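Local atomic coordinates of ribokinase (Thermotoga maritima, PDB entry 1VM7), a protein that probably phosphorylates D-ribose at O-5, using ATP and a divalent cation such as magnesium, to give D-ribose 5-phosphate. Residues A[72-77]-A[97-102]; A[154-159]-A[177-182]; A[166-171]-A[182-187]. All coordinates share one frame; numbering follows the deposited sequence.

Contact 1 of 3, residues A[72-77]-A[97-102]; sequences VTCIGN and IRVSLP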
loop_
_atom_site.group_PDB
_atom_site.type_symbol
_atom_site.label_atom_id
_atom_site.label_comp_id
_atom_site.label_asym_id
_atom_site.label_seq_id
_atom_site.Cartn_x
_atom_site.Cartn_y
_atom_site.Cartn_z
ATOM N N VAL A 72 -10.506 1.705 -22.758
ATOM C CA VAL A 72 -11.103 0.515 -22.167
ATOM C C VAL A 72 -10.131 0.029 -21.120
ATOM O O VAL A 72 -8.945 -0.249 -21.397
ATOM C CB VAL A 72 -11.463 -0.580 -23.203
ATOM C CG1 VAL A 72 -12.143 -1.771 -22.515
ATOM C CG2 VAL A 72 -12.413 0.016 -24.218
ATOM N N THR A 73 -10.637 -0.017 -19.890
ATOM C CA THR A 73 -9.791 -0.356 -18.740
ATOM C C THR A 73 -10.691 -0.903 -17.641
ATOM O O THR A 73 -11.857 -0.565 -17.563
ATOM C CB THR A 73 -8.946 0.842 -18.203
ATOM O OG1 THR A 73 -8.075 0.397 -17.157
ATOM C CG2 THR A 73 -9.822 1.934 -17.627
ATOM N N CYS A 74 -10.142 -1.782 -16.815
ATOM C CA CYS A 74 -10.872 -2.307 -15.694
ATOM C C CYS A 74 -10.384 -1.686 -14.408
ATOM O O CYS A 74 -9.194 -1.727 -14.100
ATOM C CB CYS A 74 -10.738 -3.822 -15.612
ATOM S SG CYS A 74 -11.950 -4.654 -16.641
ATOM N N ILE A 75 -11.320 -1.134 -13.640
ATOM C CA ILE A 75 -11.006 -0.591 -12.336
ATOM C C ILE A 75 -11.998 -1.165 -11.359
ATOM O O ILE A 75 -12.895 -1.859 -11.756
ATOM C CB ILE A 75 -11.026 0.949 -12.327
ATOM C CG1 ILE A 75 -12.418 1.488 -12.730
ATOM C CG2 ILE A 75 -9.942 1.475 -13.278
ATOM C CD1 ILE A 75 -12.454 2.914 -12.963
ATOM N N GLY A 76 -11.809 -0.894 -10.079
ATOM C CA GLY A 76 -12.619 -1.502 -9.036
ATOM C C GLY A 76 -13.844 -0.668 -8.716
ATOM O O GLY A 76 -14.296 0.158 -9.517
ATOM N N ASN A 77 -14.385 -0.888 -7.529
ATOM C CA ASN A 77 -15.495 -0.066 -7.018
ATOM C C ASN A 77 -15.095 0.687 -5.760
ATOM O O ASN A 77 -15.942 1.056 -4.951
ATOM C CB ASN A 77 -16.745 -0.911 -6.779
ATOM C CG ASN A 77 -17.526 -1.132 -8.041
ATOM O OD1 ASN A 77 -17.973 -0.167 -8.671
ATOM N ND2 ASN A 77 -17.698 -2.408 -8.437
ATOM N N ILE A 97 -14.447 0.196 -17.144
ATOM C CA ILE A 97 -15.347 -0.834 -16.671
ATOM C C ILE A 97 -15.051 -1.086 -15.204
ATOM O O ILE A 97 -13.905 -1.331 -14.857
ATOM C CB ILE A 97 -15.093 -2.152 -17.424
ATOM C CG1 ILE A 97 -15.460 -2.020 -18.898
ATOM C CG2 ILE A 97 -15.869 -3.340 -16.785
ATOM C CD1 ILE A 97 -14.887 -3.165 -19.737
ATOM N N ARG A 98 -16.076 -1.053 -14.357
ATOM C CA ARG A 98 -15.896 -1.291 -12.933
ATOM C C ARG A 98 -16.152 -2.733 -12.606
ATOM O O ARG A 98 -17.086 -3.299 -13.125
ATOM C CB ARG A 98 -16.845 -0.414 -12.130
ATOM C CG ARG A 98 -16.725 1.045 -12.520
ATOM C CD ARG A 98 -17.450 1.926 -11.562
ATOM N NE ARG A 98 -16.589 2.291 -10.456
ATOM C CZ ARG A 98 -16.889 3.221 -9.560
ATOM N NH1 ARG A 98 -18.061 3.874 -9.613
ATOM N NH2 ARG A 98 -16.021 3.475 -8.597
ATOM N N VAL A 99 -15.289 -3.333 -11.783
ATOM C CA VAL A 99 -15.433 -4.734 -11.377
ATOM C C VAL A 99 -15.292 -4.782 -9.878
ATOM O O VAL A 99 -14.920 -3.777 -9.267
ATOM C CB VAL A 99 -14.401 -5.664 -12.080
ATOM C CG1 VAL A 99 -14.661 -5.680 -13.580
ATOM C CG2 VAL A 99 -12.931 -5.232 -11.811
ATOM N N SER A 100 -15.590 -5.920 -9.270
ATOM C CA SER A 100 -15.573 -6.027 -7.807
ATOM C C SER A 100 -14.181 -6.287 -7.177
ATOM O O SER A 100 -14.044 -6.320 -5.959
ATOM C CB SER A 100 -16.541 -7.122 -7.357
ATOM O OG SER A 100 -16.006 -8.365 -7.738
ATOM N N LEU A 101 -13.133 -6.433 -7.984
ATOM C CA LEU A 101 -11.800 -6.578 -7.426
ATOM C C LEU A 101 -11.285 -5.186 -7.045
ATOM O O LEU A 101 -11.790 -4.183 -7.546
ATOM C CB LEU A 101 -10.866 -7.241 -8.425
ATOM C CG LEU A 101 -11.017 -8.742 -8.731
ATOM C CD1 LEU A 101 -9.880 -9.154 -9.663
ATOM C CD2 LEU A 101 -10.952 -9.627 -7.501
ATOM N N PRO A 102 -10.290 -5.108 -6.142
ATOM C CA PRO A 102 -9.701 -3.792 -5.916
ATOM C C PRO A 102 -9.052 -3.273 -7.180
ATOM O O PRO A 102 -8.530 -4.047 -7.968
ATOM C CB PRO A 102 -8.648 -4.058 -4.825
ATOM C CG PRO A 102 -9.148 -5.301 -4.137
ATOM C CD PRO A 102 -9.646 -6.122 -5.295
HETATM O O HOH W 1 -13.352 -2.629 -6.030
HETATM O O HOH W 2 -19.052 -3.390 -10.350
#

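Contact 2 of 3, residues A[154-159]-A[177-182]; sequences TTLECA and NEEIFQ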
loop_
_atom_site.group_PDB
_atom_site.type_symbol
_atom_site.label_atom_id
_atom_site.label_comp_id
_atom_site.label_asym_id
_atom_site.label_seq_id
_atom_site.Cartn_x
_atom_site.Cartn_y
_atom_site.Cartn_z
ATOM N N THR A 154 -6.357 -10.681 -24.149
ATOM C CA THR A 154 -7.214 -9.561 -24.471
ATOM C C THR A 154 -6.480 -8.645 -25.417
ATOM O O THR A 154 -6.998 -8.272 -26.462
ATOM C CB THR A 154 -7.653 -8.794 -23.221
ATOM O OG1 THR A 154 -8.477 -9.643 -22.433
ATOM C CG2 THR A 154 -8.469 -7.543 -23.595
ATOM N N THR A 155 -5.258 -8.297 -25.044
ATOM C CA THR A 155 -4.390 -7.510 -25.895
ATOM C C THR A 155 -4.312 -8.163 -27.267
ATOM O O THR A 155 -4.534 -7.515 -28.277
ATOM C CB THR A 155 -2.985 -7.394 -25.265
ATOM O OG1 THR A 155 -3.094 -6.655 -24.057
ATOM C CG2 THR A 155 -1.983 -6.692 -26.195
ATOM N N LEU A 156 -4.016 -9.451 -27.293
ATOM C CA LEU A 156 -3.874 -10.155 -28.541
ATOM C C LEU A 156 -5.164 -10.112 -29.385
ATOM O O LEU A 156 -5.137 -9.859 -30.590
ATOM C CB LEU A 156 -3.473 -11.601 -28.267
ATOM C CG LEU A 156 -3.416 -12.540 -29.462
ATOM C CD1 LEU A 156 -2.529 -11.980 -30.579
ATOM C CD2 LEU A 156 -2.920 -13.899 -28.981
ATOM N N GLU A 157 -6.291 -10.374 -28.740
ATOM C CA GLU A 157 -7.551 -10.427 -29.448
ATOM C C GLU A 157 -7.878 -9.067 -30.047
ATOM O O GLU A 157 -8.361 -9.007 -31.165
ATOM C CB GLU A 157 -8.676 -10.920 -28.526
ATOM C CG GLU A 157 -9.975 -11.275 -29.242
ATOM C CD GLU A 157 -9.848 -12.485 -30.154
ATOM O OE1 GLU A 157 -8.712 -12.973 -30.410
ATOM O OE2 GLU A 157 -10.901 -12.955 -30.624
ATOM N N CYS A 158 -7.607 -7.988 -29.308
ATOM C CA CYS A 158 -7.776 -6.622 -29.829
ATOM C C CYS A 158 -6.927 -6.340 -31.059
ATOM O O CYS A 158 -7.418 -5.800 -32.033
ATOM C CB CYS A 158 -7.422 -5.597 -28.755
ATOM S SG CYS A 158 -8.705 -5.430 -27.565
ATOM N N ALA A 159 -5.641 -6.679 -30.983
ATOM C CA ALA A 159 -4.726 -6.486 -32.106
ATOM C C ALA A 159 -5.154 -7.316 -33.318
ATOM O O ALA A 159 -5.059 -6.859 -34.471
ATOM C CB ALA A 159 -3.292 -6.836 -31.686
ATOM N N ASN A 177 3.142 -13.525 -26.620
ATOM C CA ASN A 177 3.163 -14.623 -27.603
ATOM C C ASN A 177 3.414 -14.045 -28.993
ATOM O O ASN A 177 2.927 -12.952 -29.333
ATOM C CB ASN A 177 1.833 -15.426 -27.575
ATOM C CG ASN A 177 1.700 -16.466 -28.728
ATOM O OD1 ASN A 177 0.783 -16.387 -29.547
ATOM N ND2 ASN A 177 2.606 -17.437 -28.778
ATOM N N GLU A 178 4.180 -14.796 -29.778
ATOM C CA GLU A 178 4.600 -14.420 -31.123
ATOM C C GLU A 178 3.458 -14.033 -32.057
ATOM O O GLU A 178 3.645 -13.306 -33.038
ATOM C CB GLU A 178 5.335 -15.614 -31.758
ATOM C CG GLU A 178 6.033 -15.307 -33.067
ATOM C CD GLU A 178 7.032 -16.378 -33.430
ATOM O OE1 GLU A 178 6.623 -17.553 -33.509
ATOM O OE2 GLU A 178 8.226 -16.062 -33.611
ATOM N N GLU A 179 2.269 -14.546 -31.769
ATOM C CA GLU A 179 1.150 -14.405 -32.684
ATOM C C GLU A 179 0.768 -12.944 -32.899
ATOM O O GLU A 179 0.245 -12.596 -33.960
ATOM C CB GLU A 179 -0.062 -15.210 -32.191
ATOM C CG GLU A 179 -1.214 -15.324 -33.186
ATOM C CD GLU A 179 -2.514 -15.859 -32.556
ATOM O OE1 GLU A 179 -2.476 -16.467 -31.450
ATOM O OE2 GLU A 179 -3.584 -15.670 -33.181
ATOM N N ILE A 180 1.030 -12.091 -31.898
ATOM C CA ILE A 180 0.560 -10.717 -31.935
ATOM C C ILE A 180 1.235 -9.883 -33.021
ATOM O O ILE A 180 0.611 -8.988 -33.594
ATOM C CB ILE A 180 0.712 -10.010 -30.535
ATOM C CG1 ILE A 180 -0.128 -8.742 -30.476
ATOM C CG2 ILE A 180 2.188 -9.710 -30.202
ATOM C CD1 ILE A 180 -0.470 -8.357 -29.105
ATOM N N PHE A 181 2.483 -10.202 -33.330
ATOM C CA PHE A 181 3.349 -9.307 -34.106
ATOM C C PHE A 181 2.848 -9.030 -35.522
ATOM O O PHE A 181 2.936 -7.907 -35.998
ATOM C CB PHE A 181 4.780 -9.864 -34.113
ATOM C CG PHE A 181 5.400 -9.932 -32.744
ATOM C CD1 PHE A 181 5.647 -8.769 -32.029
ATOM C CD2 PHE A 181 5.707 -11.146 -32.151
ATOM C CE1 PHE A 181 6.208 -8.808 -30.762
ATOM C CE2 PHE A 181 6.271 -11.189 -30.889
ATOM C CZ PHE A 181 6.515 -10.001 -30.190
ATOM N N GLN A 182 2.321 -10.060 -36.176
ATOM C CA GLN A 182 1.820 -9.953 -37.554
ATOM C C GLN A 182 0.629 -8.985 -37.670
ATOM O O GLN A 182 0.357 -8.453 -38.750
ATOM C CB GLN A 182 1.399 -11.337 -38.085
ATOM C CG GLN A 182 0.146 -11.852 -37.383
ATOM C CD GLN A 182 -0.064 -13.326 -37.516
ATOM O OE1 GLN A 182 -0.286 -13.816 -38.611
ATOM N NE2 GLN A 182 -0.034 -14.044 -36.391
#

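Contact 3 of 3, residues A[166-171]-A[182-187]; sequences VIFDPA and QYLDYL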
loop_
_atom_site.group_PDB
_atom_site.type_symbol
_atom_site.label_atom_id
_atom_site.label_comp_id
_atom_site.label_asym_id
_atom_site.label_seq_id
_atom_site.Cartn_x
_atom_site.Cartn_y
_atom_site.Cartn_z
ATOM N N VAL A 166 -2.806 -0.399 -35.252
ATOM C CA VAL A 166 -2.547 -1.097 -34.009
ATOM C C VAL A 166 -1.108 -0.786 -33.580
ATOM O O VAL A 166 -0.147 -1.099 -34.308
ATOM C CB VAL A 166 -2.753 -2.626 -34.148
ATOM C CG1 VAL A 166 -2.507 -3.352 -32.808
ATOM C CG2 VAL A 166 -4.141 -2.932 -34.664
ATOM N N ILE A 167 -1.012 -0.137 -32.409
ATOM C CA ILE A 167 0.228 0.245 -31.759
ATOM C C ILE A 167 0.345 -0.585 -30.481
ATOM O O ILE A 167 -0.524 -0.504 -29.620
ATOM C CB ILE A 167 0.220 1.733 -31.369
ATOM C CG1 ILE A 167 0.054 2.604 -32.625
ATOM C CG2 ILE A 167 1.492 2.068 -30.605
ATOM C CD1 ILE A 167 -0.393 4.054 -32.396
ATOM N N PHE A 168 1.411 -1.390 -30.383
ATOM C CA PHE A 168 1.643 -2.271 -29.229
ATOM C C PHE A 168 2.968 -1.917 -28.530
ATOM O O PHE A 168 4.037 -1.978 -29.114
ATOM C CB PHE A 168 1.621 -3.734 -29.665
ATOM C CG PHE A 168 2.007 -4.700 -28.587
ATOM C CD1 PHE A 168 1.345 -4.721 -27.387
ATOM C CD2 PHE A 168 3.050 -5.606 -28.787
ATOM C CE1 PHE A 168 1.702 -5.612 -26.405
ATOM C CE2 PHE A 168 3.404 -6.501 -27.815
ATOM C CZ PHE A 168 2.742 -6.509 -26.617
ATOM N N ASP A 169 2.847 -1.490 -27.281
ATOM C CA ASP A 169 3.971 -1.173 -26.432
ATOM C C ASP A 169 4.266 -2.438 -25.615
ATOM O O ASP A 169 3.487 -2.845 -24.730
ATOM C CB ASP A 169 3.584 0.000 -25.548
ATOM C CG ASP A 169 4.757 0.657 -24.859
ATOM O OD1 ASP A 169 5.911 0.478 -25.342
ATOM O OD2 ASP A 169 4.483 1.393 -23.849
ATOM N N PRO A 170 5.373 -3.113 -25.931
ATOM C CA PRO A 170 5.602 -4.422 -25.331
ATOM C C PRO A 170 6.160 -4.273 -23.903
ATOM O O PRO A 170 7.265 -4.695 -23.607
ATOM C CB PRO A 170 6.594 -5.065 -26.302
ATOM C CG PRO A 170 7.428 -3.865 -26.790
ATOM C CD PRO A 170 6.470 -2.716 -26.842
ATOM N N ALA A 171 5.359 -3.688 -23.017
ATOM C CA ALA A 171 5.823 -3.287 -21.698
ATOM C C ALA A 171 4.882 -3.839 -20.607
ATOM O O ALA A 171 3.697 -3.535 -20.606
ATOM C CB ALA A 171 5.888 -1.784 -21.643
ATOM N N GLN A 182 2.321 -10.060 -36.176
ATOM C CA GLN A 182 1.820 -9.953 -37.554
ATOM C C GLN A 182 0.629 -8.985 -37.670
ATOM O O GLN A 182 0.357 -8.453 -38.750
ATOM C CB GLN A 182 1.399 -11.337 -38.085
ATOM C CG GLN A 182 0.146 -11.852 -37.383
ATOM C CD GLN A 182 -0.064 -13.326 -37.516
ATOM O OE1 GLN A 182 -0.286 -13.816 -38.611
ATOM N NE2 GLN A 182 -0.034 -14.044 -36.391
ATOM N N TYR A 183 -0.064 -8.765 -36.553
ATOM C CA TYR A 183 -1.202 -7.848 -36.488
ATOM C C TYR A 183 -0.834 -6.399 -36.165
ATOM O O TYR A 183 -1.705 -5.532 -36.176
ATOM C CB TYR A 183 -2.226 -8.357 -35.473
ATOM C CG TYR A 183 -2.731 -9.730 -35.822
ATOM C CD1 TYR A 183 -3.455 -9.943 -37.001
ATOM C CD2 TYR A 183 -2.473 -10.815 -35.006
ATOM C CE1 TYR A 183 -3.914 -11.212 -37.350
ATOM C CE2 TYR A 183 -2.921 -12.076 -35.343
ATOM C CZ TYR A 183 -3.659 -12.269 -36.512
ATOM O OH TYR A 183 -4.092 -13.538 -36.856
ATOM N N LEU A 184 0.448 -6.130 -35.927
ATOM C CA LEU A 184 0.892 -4.812 -35.486
ATOM C C LEU A 184 1.237 -3.880 -36.626
ATOM O O LEU A 184 1.916 -4.265 -37.569
ATOM C CB LEU A 184 2.155 -4.939 -34.645
ATOM C CG LEU A 184 2.078 -5.798 -33.392
ATOM C CD1 LEU A 184 3.303 -5.521 -32.580
ATOM C CD2 LEU A 184 0.768 -5.560 -32.590
ATOM N N ASP A 185 0.806 -2.634 -36.496
ATOM C CA ASP A 185 1.260 -1.553 -37.366
ATOM C C ASP A 185 2.494 -0.873 -36.756
ATOM O O ASP A 185 3.408 -0.478 -37.458
ATOM C CB ASP A 185 0.100 -0.575 -37.624
ATOM C CG ASP A 185 -1.011 -1.223 -38.451
ATOM O OD1 ASP A 185 -0.813 -1.389 -39.663
ATOM O OD2 ASP A 185 -2.052 -1.615 -37.894
ATOM N N TYR A 186 2.513 -0.767 -35.435
ATOM C CA TYR A 186 3.655 -0.221 -34.701
ATOM C C TYR A 186 3.976 -1.087 -33.496
ATOM O O TYR A 186 3.082 -1.438 -32.700
ATOM C CB TYR A 186 3.396 1.230 -34.237
ATOM C CG TYR A 186 3.314 2.206 -35.373
ATOM C CD1 TYR A 186 2.107 2.458 -36.004
ATOM C CD2 TYR A 186 4.448 2.847 -35.850
ATOM C CE1 TYR A 186 2.022 3.327 -37.054
ATOM C CE2 TYR A 186 4.373 3.711 -36.925
ATOM C CZ TYR A 186 3.150 3.958 -37.516
ATOM O OH TYR A 186 3.046 4.819 -38.595
ATOM N N LEU A 187 5.256 -1.446 -33.377
ATOM C CA LEU A 187 5.789 -2.053 -32.165
ATOM C C LEU A 187 6.763 -1.048 -31.570
ATOM O O LEU A 187 7.651 -0.563 -32.261
ATOM C CB LEU A 187 6.518 -3.362 -32.495
ATOM C CG LEU A 187 7.047 -4.176 -31.307
ATOM C CD1 LEU A 187 5.910 -4.822 -30.582
ATOM C CD2 LEU A 187 8.055 -5.218 -31.749
#

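Contact 1 of 3, residues A[72-77]-A[97-102]
The beta-alpha-beta unit formed by strand 69-75, helix 79-90 and strand 93-98 closes here, where residues 72-77 run parallel to residues 97-102 at one margin of the large sheet. Ile-97 is bonded through both its backbone N and O: its N donates to Thr-73 O (2.7 Å), and its O accepts from Ile-75 N (2.9 Å). Val-99 N then reaches Ile-75 O (2.8 Å), carrying the ladder one step past the end of strand 93-98. On the face of Cys-74 and Ile-97, the sulfur SG of Cys-74 rests against CB and CG2 of Ile-97, while Ile-97 CD1 lies by Val-72 CG1. Ile-75 and Arg-98 point to the other face, which helix 79-90 covers as the crossover helix of this Rossmann-like PfkB core. A bend at chi3 (88°) in the Arg-98 chain brings NE to Gly-76 O, a 3.3 Å hydrogen bond in the carbonyl plane. Asn-77 OD1 sits above one face of the guanidinium, off toward its rim, with the amide turned 46° from the guanidinium plane. NH2 reaches into the helix, to Ser-81 OG and in a salt bridge to Asp-82. Replacing Arg-98 with a leucine would probably leave Asp-82 without this positive mate and Gly-76 O without its NE donor, loosening the tie between the strand end and the helix. Gly-76 CA lies 3.2 Å from both Val-99 O and Leu-101 O, where a side-chain carbon would clash with Leu-101 O. A water bridges Asn-77 N to Leu-101 O.

Contact 2 of 3, residues A[154-159]-A[177-182]
Leu-156 of helix 152-161 lies against Ile-180 in the loop joining strands 165-168 and 186-187, so this contact lays a connecting loop beside a helix on the flank of the large PfkB-fold sheet. The two side chains slide past each other in opposite directions. CG of Leu-156 is anti to the backbone N (chi1 174°) and chi2 is 53°, torsions that point CD1 at Ile-180, 3.6 Å from its CA and 3.8 Å from its CB, and CD2 at the carboxylate of Glu-179, 3.6 Å from OE1. Leu-156 and Glu-179 cross at about a right angle, the glutamate chain being extended beyond CG; its OE2 has a long, weak ion pair with Lys-160. Ile-180 spreads its branches between two neighbourhoods. Its CG1 is anti to the backbone N (chi1 -164°), which sends the ethyl arm toward the helix, where CG1 meets Ala-159 CB and CD1 meets Thr-155 CG2 at 3.7 Å. The other branch, CG2, stands over the centre of the Phe-181 ring. That ring in turn meets Phe-201 edge-to-face, while Phe-152 touches Ile-180 on the helix side. The contact between the segments is mainly apolar; within 177-182, Gln-182 NE2 donates to Glu-179 O at 2.8 Å, lying in the carbonyl plane on a lone pair.

Contact 3 of 3, residues A[166-171]-A[182-187]
Phe-168 packs its CB against Leu-184 CD2 (3.6 Å), and Leu-184 CD1 lies at the edge of its ring, near the ring plane. Leu-187 runs beside the phenylalanine and points the same way, setting CD1 3.5 Å from Phe-168 CD2. Both side chains have CG anti to the backbone N (chi1 173° for Phe-168, -176° for Leu-187), which keeps them alongside each other on one face of the sheet. Pro-170, the centre of an inverse gamma turn, lays its CA over a face of the Phe-168 ring and brings CG toward Leu-187 CD1. On the other face Ile-167 and Tyr-186 form a second parallel pair, with Ile-167 CG1 4.0 Å from Tyr-186 CB; helix 256-269 covers them, and Phe-264 meets the tyrosine ring edge-to-face. At the start of the pairing, Val-166 O is held by two donors, Asp-185 N (2.8 Å) and Tyr-186 N (2.9 Å). The Asp-185 carboxylate answers on the neighbouring peptide group: OD2 accepts from Val-166 N at 3.0 Å, on its anti side. Phe-168 N continues the ladder to Tyr-186 O, and the backbone of Phe-168 pairs on with Thr-188. Val-166 CG1 also meets Leu-184 CD2, the two side chains at about a right angle. Beyond the strand, Asp-169 forms a salt bridge with Lys-226, a predicted ATP-binding residue. This is the parallel strand pairing in the middle of a Rossmann-like PfkB sheet, whose strand ends lead toward the predicted nucleotide site.

Contacts 1 and 3 both pair parallel strands of the same large sheet but in different places: contact 1 lies at the outermost strand 93-98 and is partly buried, while contact 3 is buried, between two interior strands. Accordingly, contact 1 adds an arginine, an asparagine and a bridging water to its backbone ladder, whereas contact 3 adds to its ladder mainly apolar side chains on both faces and one aspartate. Contact 2, partly buried, has no ladder; it is apolar packing with a glutamate at its margin. It adjoins contact 3, Ala-159 CB touching Val-166 CG1 and Thr-155 CG2 touching Phe-168 CE1, and shares Gln-182 with it. Contact 1 stands apart from both, its centre 23 Å from that of contact 2.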